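Long-range contact in antifreeze protein type II (Clupea harengus, PDB 2PY2), which probably binds the surface of ice crystals in a calcium-dependent manner and so limits their growth, using a fold shared with C-type lectins: residues L17-Q22 with H121-A126. Sequence-based numbering, arbitrary orientation.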
ATOM      1  N   LEU A  17       2.927  -6.843   7.136  1.00 17.03           N
ATOM      2  CA  LEU A  17       4.215  -6.437   7.659  1.00 17.47           C
ATOM      3  C   LEU A  17       4.543  -5.027   7.208  1.00 16.62           C
ATOM      4  O   LEU A  17       4.337  -4.671   6.046  1.00 15.26           O
ATOM      5  CB  LEU A  17       5.320  -7.386   7.191  1.00 18.60           C
ATOM      6  CG  LEU A  17       6.722  -7.057   7.716  1.00 22.74           C
ATOM      7  CD1 LEU A  17       6.761  -7.258   9.225  1.00 24.41           C
ATOM      8  CD2 LEU A  17       7.750  -7.952   7.052  1.00 24.54           C
ATOM      9  N   PHE A  18       5.033  -4.227   8.149  1.00 15.15           N
ATOM     10  CA  PHE A  18       5.440  -2.861   7.872  1.00 16.77           C
ATOM     11  C   PHE A  18       6.942  -2.912   7.633  1.00 17.93           C
ATOM     12  O   PHE A  18       7.700  -3.383   8.489  1.00 17.18           O
ATOM     13  CB  PHE A  18       5.140  -1.943   9.068  1.00 16.37           C
ATOM     14  CG  PHE A  18       5.668  -0.536   8.909  1.00 18.25           C
ATOM     15  CD1 PHE A  18       5.113   0.334   7.971  1.00 17.29           C
ATOM     16  CD2 PHE A  18       6.715  -0.079   9.700  1.00 18.71           C
ATOM     17  CE1 PHE A  18       5.596   1.642   7.827  1.00 18.33           C
ATOM     18  CE2 PHE A  18       7.206   1.229   9.567  1.00 19.48           C
ATOM     19  CZ  PHE A  18       6.645   2.091   8.628  1.00 17.76           C
ATOM     20  N   ASN A  19       7.364  -2.466   6.455  1.00 15.27           N
ATOM     21  CA  ASN A  19       8.779  -2.432   6.103  1.00 16.14           C
ATOM     22  C   ASN A  19       9.208  -0.973   6.229  1.00 16.57           C
ATOM     23  O   ASN A  19       8.845  -0.141   5.403  1.00 15.85           O
ATOM     24  CB  ASN A  19       8.963  -2.931   4.665  1.00 16.86           C
ATOM     25  CG  ASN A  19      10.406  -2.921   4.221  1.00 18.81           C
ATOM     26  OD1 ASN A  19      11.310  -2.649   5.007  1.00 19.71           O
ATOM     27  ND2 ASN A  19      10.633  -3.220   2.944  1.00 19.25           N
ATOM     28  N   PRO A  20       9.982  -0.635   7.276  1.00 16.70           N
ATOM     29  CA  PRO A  20      10.410   0.756   7.441  1.00 16.94           C
ATOM     30  C   PRO A  20      11.462   1.249   6.450  1.00 17.24           C
ATOM     31  O   PRO A  20      11.667   2.452   6.313  1.00 19.82           O
ATOM     32  CB  PRO A  20      10.902   0.793   8.887  1.00 18.02           C
ATOM     33  CG  PRO A  20      11.485  -0.576   9.059  1.00 18.00           C
ATOM     34  CD  PRO A  20      10.455  -1.469   8.399  1.00 18.03           C
ATOM     35  N   LEU A  21      12.115   0.330   5.750  1.00 18.13           N
ATOM     36  CA  LEU A  21      13.144   0.706   4.786  1.00 19.42           C
ATOM     37  C   LEU A  21      12.590   1.640   3.707  1.00 18.08           C
ATOM     38  O   LEU A  21      11.533   1.375   3.147  1.00 16.48           O
ATOM     39  CB  LEU A  21      13.719  -0.555   4.149  1.00 22.90           C
ATOM     40  CG  LEU A  21      14.901  -0.407   3.193  1.00 27.13           C
ATOM     41  CD1 LEU A  21      16.006   0.426   3.829  1.00 31.02           C
ATOM     42  CD2 LEU A  21      15.407  -1.810   2.837  1.00 31.23           C
ATOM     43  N   GLN A  22      13.306   2.732   3.438  1.00 19.09           N
ATOM     44  CA  GLN A  22      12.918   3.718   2.421  1.00 18.64           C
ATOM     45  C   GLN A  22      13.293   3.198   1.032  1.00 17.97           C
ATOM     46  O   GLN A  22      14.469   3.126   0.687  1.00 17.73           O
ATOM     47  CB  GLN A  22      13.638   5.042   2.682  1.00 22.63           C
ATOM     48  CG  GLN A  22      13.268   5.686   4.005  1.00 27.98           C
ATOM     49  CD  GLN A  22      11.853   6.206   4.003  1.00 30.80           C
ATOM     50  OE1 GLN A  22      11.562   7.250   3.413  1.00 34.25           O
ATOM     51  NE2 GLN A  22      10.956   5.475   4.651  1.00 34.66           N
ATOM     52  N   HIS A 121       9.791   5.520   0.118  1.00 11.20           N
ATOM     53  CA  HIS A 121       8.892   5.442   1.267  1.00 12.98           C
ATOM     54  C   HIS A 121       8.924   4.069   1.919  1.00 14.02           C
ATOM     55  O   HIS A 121       9.411   3.093   1.337  1.00 13.81           O
ATOM     56  CB  HIS A 121       7.449   5.746   0.856  1.00 12.93           C
ATOM     57  CG  HIS A 121       7.212   7.177   0.500  1.00 12.84           C
ATOM     58  ND1 HIS A 121       7.357   8.200   1.410  1.00 13.42           N
ATOM     59  CD2 HIS A 121       6.826   7.755  -0.661  1.00 13.71           C
ATOM     60  CE1 HIS A 121       7.067   9.350   0.826  1.00 13.12           C
ATOM     61  NE2 HIS A 121       6.744   9.108  -0.432  1.00 12.71           N
ATOM     62  N   SER A 122       8.421   4.011   3.148  1.00 13.07           N
ATOM     63  CA  SER A 122       8.319   2.761   3.872  1.00 12.77           C
ATOM     64  C   SER A 122       7.191   2.049   3.138  1.00 12.01           C
ATOM     65  O   SER A 122       6.599   2.624   2.228  1.00 11.36           O
ATOM     66  CB  SER A 122       7.910   3.029   5.317  1.00 14.87           C
ATOM     67  OG  SER A 122       8.872   3.850   5.942  1.00 18.34           O
ATOM     68  N   SER A 123       6.873   0.820   3.520  1.00 12.87           N
ATOM     69  CA  SER A 123       5.812   0.126   2.810  1.00 14.29           C
ATOM     70  C   SER A 123       5.096  -0.930   3.630  1.00 13.95           C
ATOM     71  O   SER A 123       5.547  -1.320   4.710  1.00 14.44           O
ATOM     72  CB  SER A 123       6.375  -0.502   1.529  1.00 15.57           C
ATOM     73  OG  SER A 123       7.427  -1.408   1.822  1.00 15.21           O
ATOM     74  N   ILE A 124       3.960  -1.379   3.108  1.00 13.85           N
ATOM     75  CA  ILE A 124       3.162  -2.400   3.768  1.00 14.16           C
ATOM     76  C   ILE A 124       3.118  -3.619   2.867  1.00 14.85           C
ATOM     77  O   ILE A 124       2.722  -3.504   1.704  1.00 12.63           O
ATOM     78  CB  ILE A 124       1.697  -1.956   3.960  1.00 15.27           C
ATOM     79  CG1 ILE A 124       1.629  -0.523   4.507  1.00 16.64           C
ATOM     80  CG2 ILE A 124       0.978  -2.959   4.862  1.00 17.25           C
ATOM     81  CD1 ILE A 124       2.305  -0.328   5.835  1.00 17.18           C
ATOM     82  N   CYS A 125       3.516  -4.778   3.388  1.00 14.46           N
ATOM     83  CA  CYS A 125       3.472  -6.014   2.609  1.00 17.18           C
ATOM     84  C   CYS A 125       2.367  -6.903   3.174  1.00 16.84           C
ATOM     85  O   CYS A 125       2.045  -6.835   4.364  1.00 15.50           O
ATOM     86  CB  CYS A 125       4.792  -6.802   2.684  1.00 22.00           C
ATOM     87  SG  CYS A 125       6.317  -6.072   1.976  1.00 30.05           S
ATOM     88  N   ALA A 126       1.781  -7.732   2.323  1.00 15.21           N
ATOM     89  CA  ALA A 126       0.732  -8.640   2.772  1.00 17.68           C
ATOM     90  C   ALA A 126       0.764  -9.926   1.966  1.00 19.04           C
ATOM     91  O   ALA A 126       1.243  -9.949   0.835  1.00 18.15           O
ATOM     92  CB  ALA A 126      -0.635  -7.975   2.647  1.00 16.02           C
TER
HETATM   93  O   HOH W   1       8.578  -3.751   1.180  1.00 20.34           O
HETATM   94  O   HOH W   2       9.628   0.352   1.547  1.00 14.96           O
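S123 OG, packed against the CB of N19, is gripped by two waters, each bridging it to the facing segment. The backbones form the antiparallel pairing of the first and last long strands of the C-type lectin-like fold, which brings the two ends of the domain together; the N-to-C directions of the short strands differ by 159°. Water 1 lies 2.7 Å from S123 OG and accepts from N19 ND2; water 2, also bonded to S123 OG, donates to L21 O at 2.7 Å. The chi1 of S123 (59°) sets the hydroxyl between backbone N and carbonyl carbon, where both waters can meet it. Two hydrogen-bonded pairs establish the register. In one, C125 N donates to L17 O over 2.8 Å, nearly straight at 173°, and L17 N returns a bond to C125 O; N19 and S123 likewise exchange two bonds, N19 N reaching S123 O at 2.8 Å. Between them, the non-hydrogen-bonded pair F18 and I124 points to the face opposite L17, N19, S123 and C125, and I124 CD1 meets the ring edge in plane, 3.6 Å from F18 CD1. S122 CB approaches that ring obliquely, 3.7 Å from F18 CZ. On the opposite side of I124's strand, W63 of strand 62-64 forms backbone hydrogen bonds with S122 and I124, while a disulfide joins C125 to C32 of helix 25-33. Where the chain turns a corner at L21, N19 OD1 accepts from L21 N at 3.2 Å, closing an Asx turn, and S122 OG donates to P20 O at 3.1 Å from above the carbonyl plane.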